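Local coordinates for light Chain (Clostridium botulinum, PDB 6BVD), which is the zinc-dependent protease domain of a mosaic botulinum neurotoxin and probably cleaves a neuronal SNARE protein, as its relatives do, at residues Ala265-Ile277 and Lys346-Tyr358. Numbering follows the deposited sequence.
Sequences AEFLTFGGRDRNI and KKIYSFTEFNLAY
With CG anti to the backbone N (chi1 -174°), the ring of Phe270 is carried forward past the end of its helix to lie beside the carboxylate of Glu353, whose chain is extended throughout from chi1 176°. Ring CE1 of Phe270 lies 3.5 Å from Glu353 OE2, the two planes being steeply inclined. The backbones beside this pair illustrate how one helix can end where another begins. Carbonyls Thr269 O and Phe270 O, in the last turn of helix 264-270, receive the first amides of helix 353-360: Glu353 N reaches Thr269 O at 3.0 Å and Phe354 N reaches Phe270 O at 2.9 Å, both nearly straight. Thr352, the N-cap, turns OG1 back to accept from Asn355 N. Gly271, at positive phi, places its CA against Thr352 CG2, while CA of Gly272 sits over one face of the Phe354 ring in a CH-pi contact, 4.1 Å from its centroid. On another flank Arg275 reaches across with NH2 to Tyr349 O (3.1 Å), which lies in the guanidinium plane, and a water joins Arg275 NE, Leu268 O and the same Tyr349 O. Nearby, Leu268 CD1 touches Tyr349 CE1 at 4.1 Å; the tyrosine also stacks on His235 and bonds through OH to Thr240. Glu266, one turn before Phe270, binds zinc with His228 and His232. OE2 of Glu353 is hydrogen-bonded to Thr364 OG1, while OE1 forms a salt bridge to Arg365 and a weak hydrogen bond to His228 ND1, which is consistent with a second-shell carboxylate that orients and polarises a zinc ligand in this metalloprotease.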
ATOM      1  N   ALA A 265     -29.851  13.087  10.083  1.00 28.70           N
ATOM      2  CA  ALA A 265     -28.503  13.094   9.478  1.00 30.88           C
ATOM      3  C   ALA A 265     -27.865  11.697   9.435  1.00 24.99           C
ATOM      4  O   ALA A 265     -27.053  11.419   8.553  1.00 20.82           O
ATOM      5  CB  ALA A 265     -27.552  14.085  10.229  1.00 24.36           C
ATOM      6  N   GLU A 266     -28.199  10.824  10.392  1.00 24.17           N
ATOM      7  CA  GLU A 266     -27.597   9.484  10.360  1.00 25.51           C
ATOM      8  C   GLU A 266     -28.130   8.722   9.170  1.00 23.79           C
ATOM      9  O   GLU A 266     -27.395   7.951   8.546  1.00 28.12           O
ATOM     10  CB  GLU A 266     -27.860   8.685  11.633  1.00 20.92           C
ATOM     11  CG  GLU A 266     -27.363   9.365  12.906  1.00 24.09           C
ATOM     12  CD  GLU A 266     -25.859   9.435  13.053  1.00 32.21           C
ATOM     13  OE1 GLU A 266     -25.096   8.935  12.185  1.00 34.14           O
ATOM     14  OE2 GLU A 266     -25.447  10.015  14.080  1.00 41.80           O
ATOM     15  N   PHE A 267     -29.411   8.919   8.849  1.00 29.58           N
ATOM     16  CA  PHE A 267     -29.962   8.158   7.710  1.00 27.46           C
ATOM     17  C   PHE A 267     -29.435   8.729   6.387  1.00 31.02           C
ATOM     18  O   PHE A 267     -29.213   7.979   5.420  1.00 25.48           O
ATOM     19  CB  PHE A 267     -31.476   8.165   7.749  1.00 23.00           C
ATOM     20  CG  PHE A 267     -32.041   7.574   9.020  1.00 25.21           C
ATOM     21  CD1 PHE A 267     -32.134   6.196   9.183  1.00 22.84           C
ATOM     22  CD2 PHE A 267     -32.384   8.398  10.091  1.00 25.10           C
ATOM     23  CE1 PHE A 267     -32.643   5.644  10.356  1.00 28.71           C
ATOM     24  CE2 PHE A 267     -32.887   7.863  11.268  1.00 27.20           C
ATOM     25  CZ  PHE A 267     -33.010   6.487  11.412  1.00 34.32           C
ATOM     26  N   LEU A 268     -29.232  10.049   6.330  1.00 32.37           N
ATOM     27  CA  LEU A 268     -28.689  10.653   5.112  1.00 30.38           C
ATOM     28  C   LEU A 268     -27.232  10.258   4.958  1.00 31.39           C
ATOM     29  O   LEU A 268     -26.718  10.136   3.829  1.00 30.18           O
ATOM     30  CB  LEU A 268     -28.829  12.180   5.125  1.00 34.95           C
ATOM     31  CG  LEU A 268     -30.245  12.754   5.176  1.00 31.55           C
ATOM     32  CD1 LEU A 268     -30.195  14.283   5.365  1.00 30.98           C
ATOM     33  CD2 LEU A 268     -31.082  12.370   3.951  1.00 24.98           C
ATOM     34  N   THR A 269     -26.557  10.041   6.082  1.00 20.15           N
ATOM     35  CA  THR A 269     -25.155   9.675   6.012  1.00 21.39           C
ATOM     36  C   THR A 269     -25.026   8.210   5.542  1.00 24.46           C
ATOM     37  O   THR A 269     -24.172   7.878   4.705  1.00 21.33           O
ATOM     38  CB  THR A 269     -24.463   9.882   7.341  1.00 26.28           C
ATOM     39  OG1 THR A 269     -24.409  11.304   7.616  1.00 25.17           O
ATOM     40  CG2 THR A 269     -23.030   9.319   7.301  1.00 19.58           C
ATOM     41  N   PHE A 270     -25.900   7.342   6.044  1.00 20.77           N
ATOM     42  CA  PHE A 270     -25.886   5.969   5.554  1.00 20.05           C
ATOM     43  C   PHE A 270     -26.244   5.934   4.071  1.00 22.59           C
ATOM     44  O   PHE A 270     -25.557   5.303   3.288  1.00 23.24           O
ATOM     45  CB  PHE A 270     -26.848   5.054   6.335  1.00 20.52           C
ATOM     46  CG  PHE A 270     -26.716   3.607   5.911  1.00 27.89           C
ATOM     47  CD1 PHE A 270     -25.758   2.795   6.497  1.00 21.84           C
ATOM     48  CD2 PHE A 270     -27.455   3.106   4.849  1.00 29.40           C
ATOM     49  CE1 PHE A 270     -25.585   1.466   6.085  1.00 22.44           C
ATOM     50  CE2 PHE A 270     -27.281   1.769   4.417  1.00 28.90           C
ATOM     51  CZ  PHE A 270     -26.352   0.962   5.049  1.00 27.16           C
ATOM     52  N   GLY A 271     -27.304   6.631   3.673  1.00 24.90           N
ATOM     53  CA  GLY A 271     -27.673   6.678   2.265  1.00 23.78           C
ATOM     54  C   GLY A 271     -28.523   5.475   1.850  1.00 25.81           C
ATOM     55  O   GLY A 271     -29.217   4.882   2.692  1.00 23.54           O
ATOM     56  N   GLY A 272     -28.481   5.138   0.555  1.00 26.49           N
ATOM     57  CA  GLY A 272     -29.218   4.007  -0.002  1.00 21.16           C
ATOM     58  C   GLY A 272     -30.694   4.113   0.360  1.00 26.85           C
ATOM     59  O   GLY A 272     -31.284   5.184   0.271  1.00 33.65           O
ATOM     60  N   ARG A 273     -31.269   3.017   0.839  1.00 32.06           N
ATOM     61  CA  ARG A 273     -32.681   3.001   1.192  1.00 30.71           C
ATOM     62  C   ARG A 273     -32.981   3.801   2.465  1.00 33.94           C
ATOM     63  O   ARG A 273     -34.134   4.174   2.706  1.00 33.74           O
ATOM     64  CB  ARG A 273     -33.189   1.566   1.341  1.00 37.24           C
ATOM     65  CG  ARG A 273     -33.445   0.887   0.003  1.00 52.62           C
ATOM     66  CD  ARG A 273     -34.625  -0.077   0.077  1.00 72.63           C
ATOM     67  NE  ARG A 273     -34.851  -0.781  -1.185  1.00 83.86           N
ATOM     68  CZ  ARG A 273     -35.471  -0.257  -2.242  1.00 91.08           C
ATOM     69  NH1 ARG A 273     -35.855   1.021  -2.244  1.00 92.19           N
ATOM     70  NH2 ARG A 273     -35.639  -0.992  -3.335  1.00 93.73           N
ATOM     71  N   ASP A 274     -31.978   4.024   3.320  1.00 31.83           N
ATOM     72  CA  ASP A 274     -32.233   4.832   4.529  1.00 27.10           C
ATOM     73  C   ASP A 274     -32.699   6.262   4.237  1.00 26.51           C
ATOM     74  O   ASP A 274     -33.359   6.891   5.090  1.00 29.36           O
ATOM     75  CB  ASP A 274     -30.995   4.867   5.413  1.00 27.46           C
ATOM     76  CG  ASP A 274     -30.934   3.695   6.380  1.00 38.83           C
ATOM     77  OD1 ASP A 274     -31.512   2.617   6.081  1.00 40.73           O
ATOM     78  OD2 ASP A 274     -30.213   3.831   7.398  1.00 39.37           O
ATOM     79  N   ARG A 275     -32.379   6.786   3.055  1.00 26.91           N
ATOM     80  CA  ARG A 275     -32.848   8.125   2.678  1.00 29.51           C
ATOM     81  C   ARG A 275     -34.375   8.214   2.740  1.00 29.88           C
ATOM     82  O   ARG A 275     -34.941   9.243   3.120  1.00 30.56           O
ATOM     83  CB  ARG A 275     -32.375   8.494   1.271  1.00 32.46           C
ATOM     84  CG  ARG A 275     -30.932   8.911   1.173  1.00 35.75           C
ATOM     85  CD  ARG A 275     -30.725   9.737  -0.110  1.00 48.88           C
ATOM     86  NE  ARG A 275     -29.330  10.100  -0.401  1.00 49.31           N
ATOM     87  CZ  ARG A 275     -28.589   9.531  -1.356  1.00 57.83           C
ATOM     88  NH1 ARG A 275     -29.114   8.566  -2.121  1.00 56.10           N
ATOM     89  NH2 ARG A 275     -27.331   9.929  -1.565  1.00 49.72           N
ATOM     90  N   ASN A 276     -35.045   7.114   2.390  1.00 28.58           N
ATOM     91  CA  ASN A 276     -36.495   7.122   2.337  1.00 30.43           C
ATOM     92  C   ASN A 276     -37.134   7.053   3.729  1.00 29.97           C
ATOM     93  O   ASN A 276     -38.334   7.258   3.877  1.00 30.11           O
ATOM     94  CB  ASN A 276     -36.976   5.975   1.470  1.00 37.32           C
ATOM     95  CG  ASN A 276     -36.423   6.066   0.049  1.00 50.63           C
ATOM     96  OD1 ASN A 276     -36.211   7.171  -0.482  1.00 50.57           O
ATOM     97  ND2 ASN A 276     -36.153   4.909  -0.557  1.00 47.27           N
ATOM     98  N   ILE A 277     -36.338   6.739   4.746  1.00 28.32           N
ATOM     99  CA  ILE A 277     -36.812   6.834   6.120  1.00 28.04           C
ATOM    100  C   ILE A 277     -37.045   8.307   6.526  1.00 28.32           C
ATOM    101  O   ILE A 277     -37.972   8.635   7.284  1.00 28.62           O
ATOM    102  CB  ILE A 277     -35.821   6.143   7.068  1.00 25.15           C
ATOM    103  CG1 ILE A 277     -35.782   4.648   6.733  1.00 28.48           C
ATOM    104  CG2 ILE A 277     -36.210   6.355   8.517  1.00 25.72           C
ATOM    105  CD1 ILE A 277     -34.728   3.848   7.478  1.00 27.60           C
ATOM    106  N   LYS A 346     -26.502  18.324  -3.871  1.00 22.56           N
ATOM    107  CA  LYS A 346     -26.506  16.932  -4.293  1.00 24.69           C
ATOM    108  C   LYS A 346     -25.130  16.334  -4.064  1.00 27.74           C
ATOM    109  O   LYS A 346     -25.019  15.213  -3.556  1.00 25.37           O
ATOM    110  CB  LYS A 346     -26.939  16.827  -5.756  1.00 28.84           C
ATOM    111  CG  LYS A 346     -26.971  15.433  -6.345  1.00 39.57           C
ATOM    112  CD  LYS A 346     -27.362  15.516  -7.822  1.00 43.05           C
ATOM    113  CE  LYS A 346     -27.441  14.150  -8.482  1.00 50.09           C
ATOM    114  NZ  LYS A 346     -28.045  14.294  -9.846  1.00 55.28           N
ATOM    115  N   LYS A 347     -24.091  17.091  -4.373  1.00 26.24           N
ATOM    116  CA  LYS A 347     -22.728  16.660  -4.186  1.00 20.73           C
ATOM    117  C   LYS A 347     -22.396  16.410  -2.729  1.00 28.38           C
ATOM    118  O   LYS A 347     -21.846  15.391  -2.405  1.00 28.87           O
ATOM    119  CB  LYS A 347     -21.758  17.684  -4.760  1.00 19.59           C
ATOM    120  CG  LYS A 347     -20.301  17.319  -4.611  1.00 27.44           C
ATOM    121  CD  LYS A 347     -19.338  18.408  -5.041  1.00 25.94           C
ATOM    122  CE  LYS A 347     -19.179  19.477  -3.977  1.00 33.84           C
ATOM    123  NZ  LYS A 347     -18.025  20.377  -4.188  1.00 33.69           N
ATOM    124  N   ILE A 348     -22.803  17.306  -1.851  1.00 21.74           N
ATOM    125  CA  ILE A 348     -22.514  17.143  -0.460  1.00 18.74           C
ATOM    126  C   ILE A 348     -23.144  15.858   0.039  1.00 26.22           C
ATOM    127  O   ILE A 348     -22.544  15.153   0.778  1.00 28.55           O
ATOM    128  CB  ILE A 348     -23.024  18.331   0.359  1.00 24.01           C
ATOM    129  CG1 ILE A 348     -22.291  19.601  -0.022  1.00 23.91           C
ATOM    130  CG2 ILE A 348     -22.897  18.068   1.828  1.00 27.13           C
ATOM    131  CD1 ILE A 348     -22.875  20.848   0.555  1.00 24.65           C
ATOM    132  N   TYR A 349     -24.350  15.566  -0.385  1.00 19.59           N
ATOM    133  CA  TYR A 349     -25.059  14.406   0.083  1.00 21.61           C
ATOM    134  C   TYR A 349     -24.860  13.170  -0.750  1.00 26.77           C
ATOM    135  O   TYR A 349     -25.492  12.201  -0.528  1.00 27.49           O
ATOM    136  CB  TYR A 349     -26.529  14.699   0.386  1.00 22.86           C
ATOM    137  CG  TYR A 349     -26.593  15.516   1.622  1.00 29.18           C
ATOM    138  CD1 TYR A 349     -26.553  14.922   2.868  1.00 25.25           C
ATOM    139  CD2 TYR A 349     -26.592  16.890   1.547  1.00 23.04           C
ATOM    140  CE1 TYR A 349     -26.567  15.680   4.008  1.00 22.17           C
ATOM    141  CE2 TYR A 349     -26.602  17.655   2.680  1.00 25.90           C
ATOM    142  CZ  TYR A 349     -26.590  17.037   3.902  1.00 27.51           C
ATOM    143  OH  TYR A 349     -26.598  17.806   5.029  1.00 29.97           O
ATOM    144  N   SER A 350     -24.025  13.271  -1.763  1.00 26.83           N
ATOM    145  CA  SER A 350     -23.584  12.122  -2.525  1.00 29.88           C
ATOM    146  C   SER A 350     -22.677  11.163  -1.762  1.00 29.83           C
ATOM    147  O   SER A 350     -22.584  10.021  -2.076  1.00 26.35           O
ATOM    148  CB  SER A 350     -22.977  12.532  -3.847  1.00 33.80           C
ATOM    149  OG  SER A 350     -21.682  12.981  -3.683  1.00 28.66           O
ATOM    150  N   PHE A 351     -21.960  11.673  -0.794  1.00 21.39           N
ATOM    151  CA  PHE A 351     -21.065  10.851  -0.002  1.00 20.47           C
ATOM    152  C   PHE A 351     -21.820  10.050   1.071  1.00 23.74           C
ATOM    153  O   PHE A 351     -22.279  10.634   2.036  1.00 23.04           O
ATOM    154  CB  PHE A 351     -20.013  11.730   0.643  1.00 26.53           C
ATOM    155  CG  PHE A 351     -19.191  12.492  -0.363  1.00 29.11           C
ATOM    156  CD1 PHE A 351     -18.124  11.878  -0.973  1.00 28.24           C
ATOM    157  CD2 PHE A 351     -19.495  13.804  -0.687  1.00 22.44           C
ATOM    158  CE1 PHE A 351     -17.329  12.582  -1.920  1.00 27.84           C
ATOM    159  CE2 PHE A 351     -18.731  14.517  -1.603  1.00 23.59           C
ATOM    160  CZ  PHE A 351     -17.642  13.892  -2.232  1.00 27.73           C
ATOM    161  N   THR A 352     -21.950   8.735   0.891  1.00 19.13           N
ATOM    162  CA  THR A 352     -22.738   7.919   1.822  1.00 24.04           C
ATOM    163  C   THR A 352     -21.997   6.640   2.126  1.00 22.05           C
ATOM    164  O   THR A 352     -21.194   6.197   1.316  1.00 23.51           O
ATOM    165  CB  THR A 352     -24.136   7.580   1.252  1.00 29.02           C
ATOM    166  OG1 THR A 352     -24.001   6.736   0.086  1.00 25.33           O
ATOM    167  CG2 THR A 352     -24.883   8.829   0.879  1.00 26.45           C
ATOM    168  N   GLU A 353     -22.292   6.031   3.272  1.00 24.49           N
ATOM    169  CA  GLU A 353     -21.695   4.756   3.651  1.00 22.80           C
ATOM    170  C   GLU A 353     -22.082   3.663   2.628  1.00 22.00           C
ATOM    171  O   GLU A 353     -21.260   2.845   2.225  1.00 22.23           O
ATOM    172  CB  GLU A 353     -22.132   4.356   5.054  1.00 22.56           C
ATOM    173  CG  GLU A 353     -21.635   2.976   5.526  1.00 22.72           C
ATOM    174  CD  GLU A 353     -22.103   2.616   6.924  1.00 32.30           C
ATOM    175  OE1 GLU A 353     -22.338   3.565   7.726  1.00 33.77           O
ATOM    176  OE2 GLU A 353     -22.262   1.396   7.237  1.00 27.11           O
ATOM    177  N   PHE A 354     -23.340   3.677   2.225  1.00 27.16           N
ATOM    178  CA  PHE A 354     -23.864   2.703   1.256  1.00 27.86           C
ATOM    179  C   PHE A 354     -23.087   2.749  -0.074  1.00 23.66           C
ATOM    180  O   PHE A 354     -22.684   1.709  -0.611  1.00 21.95           O
ATOM    181  CB  PHE A 354     -25.354   2.973   0.996  1.00 21.97           C
ATOM    182  CG  PHE A 354     -25.981   1.978   0.025  1.00 28.20           C
ATOM    183  CD1 PHE A 354     -26.348   0.709   0.456  1.00 24.56           C
ATOM    184  CD2 PHE A 354     -26.168   2.314  -1.309  1.00 22.44           C
ATOM    185  CE1 PHE A 354     -26.922  -0.224  -0.438  1.00 29.79           C
ATOM    186  CE2 PHE A 354     -26.731   1.394  -2.211  1.00 29.09           C
ATOM    187  CZ  PHE A 354     -27.117   0.120  -1.767  1.00 28.05           C
ATOM    188  N   ASN A 355     -22.898   3.949  -0.622  1.00 23.01           N
ATOM    189  CA  ASN A 355     -22.227   4.092  -1.904  1.00 25.89           C
ATOM    190  C   ASN A 355     -20.735   3.794  -1.823  1.00 31.18           C
ATOM    191  O   ASN A 355     -20.171   3.192  -2.746  1.00 30.40           O
ATOM    192  CB  ASN A 355     -22.434   5.503  -2.497  1.00 22.45           C
ATOM    193  CG  ASN A 355     -21.913   5.608  -3.932  1.00 33.38           C
ATOM    194  OD1 ASN A 355     -22.460   4.971  -4.851  1.00 34.78           O
ATOM    195  ND2 ASN A 355     -20.860   6.397  -4.138  1.00 26.84           N
ATOM    196  N   LEU A 356     -20.085   4.249  -0.750  1.00 24.59           N
ATOM    197  CA  LEU A 356     -18.649   4.005  -0.580  1.00 22.25           C
ATOM    198  C   LEU A 356     -18.407   2.500  -0.344  1.00 24.56           C
ATOM    199  O   LEU A 356     -17.417   1.944  -0.796  1.00 20.96           O
ATOM    200  CB  LEU A 356     -18.072   4.854   0.570  1.00 19.85           C
ATOM    201  CG  LEU A 356     -18.097   6.364   0.283  1.00 17.38           C
ATOM    202  CD1 LEU A 356     -17.719   7.181   1.558  1.00 23.20           C
ATOM    203  CD2 LEU A 356     -17.153   6.771  -0.785  1.00 15.91           C
ATOM    204  N   ALA A 357     -19.335   1.833   0.341  1.00 14.62           N
ATOM    205  CA  ALA A 357     -19.172   0.410   0.560  1.00 26.87           C
ATOM    206  C   ALA A 357     -19.199  -0.331  -0.777  1.00 23.85           C
ATOM    207  O   ALA A 357     -18.395  -1.227  -1.014  1.00 27.69           O
ATOM    208  CB  ALA A 357     -20.286  -0.132   1.496  1.00 23.40           C
ATOM    209  N   TYR A 358     -20.105   0.096  -1.656  1.00 27.24           N
ATOM    210  CA  TYR A 358     -20.245  -0.487  -2.988  1.00 27.88           C
ATOM    211  C   TYR A 358     -18.975  -0.225  -3.823  1.00 27.98           C
ATOM    212  O   TYR A 358     -18.399  -1.133  -4.467  1.00 23.19           O
ATOM    213  CB  TYR A 358     -21.471   0.114  -3.681  1.00 29.14           C
ATOM    214  CG  TYR A 358     -21.520  -0.166  -5.160  1.00 32.48           C
ATOM    215  CD1 TYR A 358     -21.943  -1.401  -5.640  1.00 37.66           C
ATOM    216  CD2 TYR A 358     -21.130   0.799  -6.078  1.00 38.29           C
ATOM    217  CE1 TYR A 358     -21.977  -1.670  -7.004  1.00 36.52           C
ATOM    218  CE2 TYR A 358     -21.151   0.540  -7.429  1.00 35.73           C
ATOM    219  CZ  TYR A 358     -21.575  -0.691  -7.886  1.00 38.12           C
ATOM    220  OH  TYR A 358     -21.592  -0.930  -9.238  1.00 44.22           O
TER
HETATM  221  O   HOH W   1     -27.436  11.457   1.533  1.00 38.48           O
HETATM  222  O   HOH W   2     -26.355   6.325  -1.496  1.00 21.18           O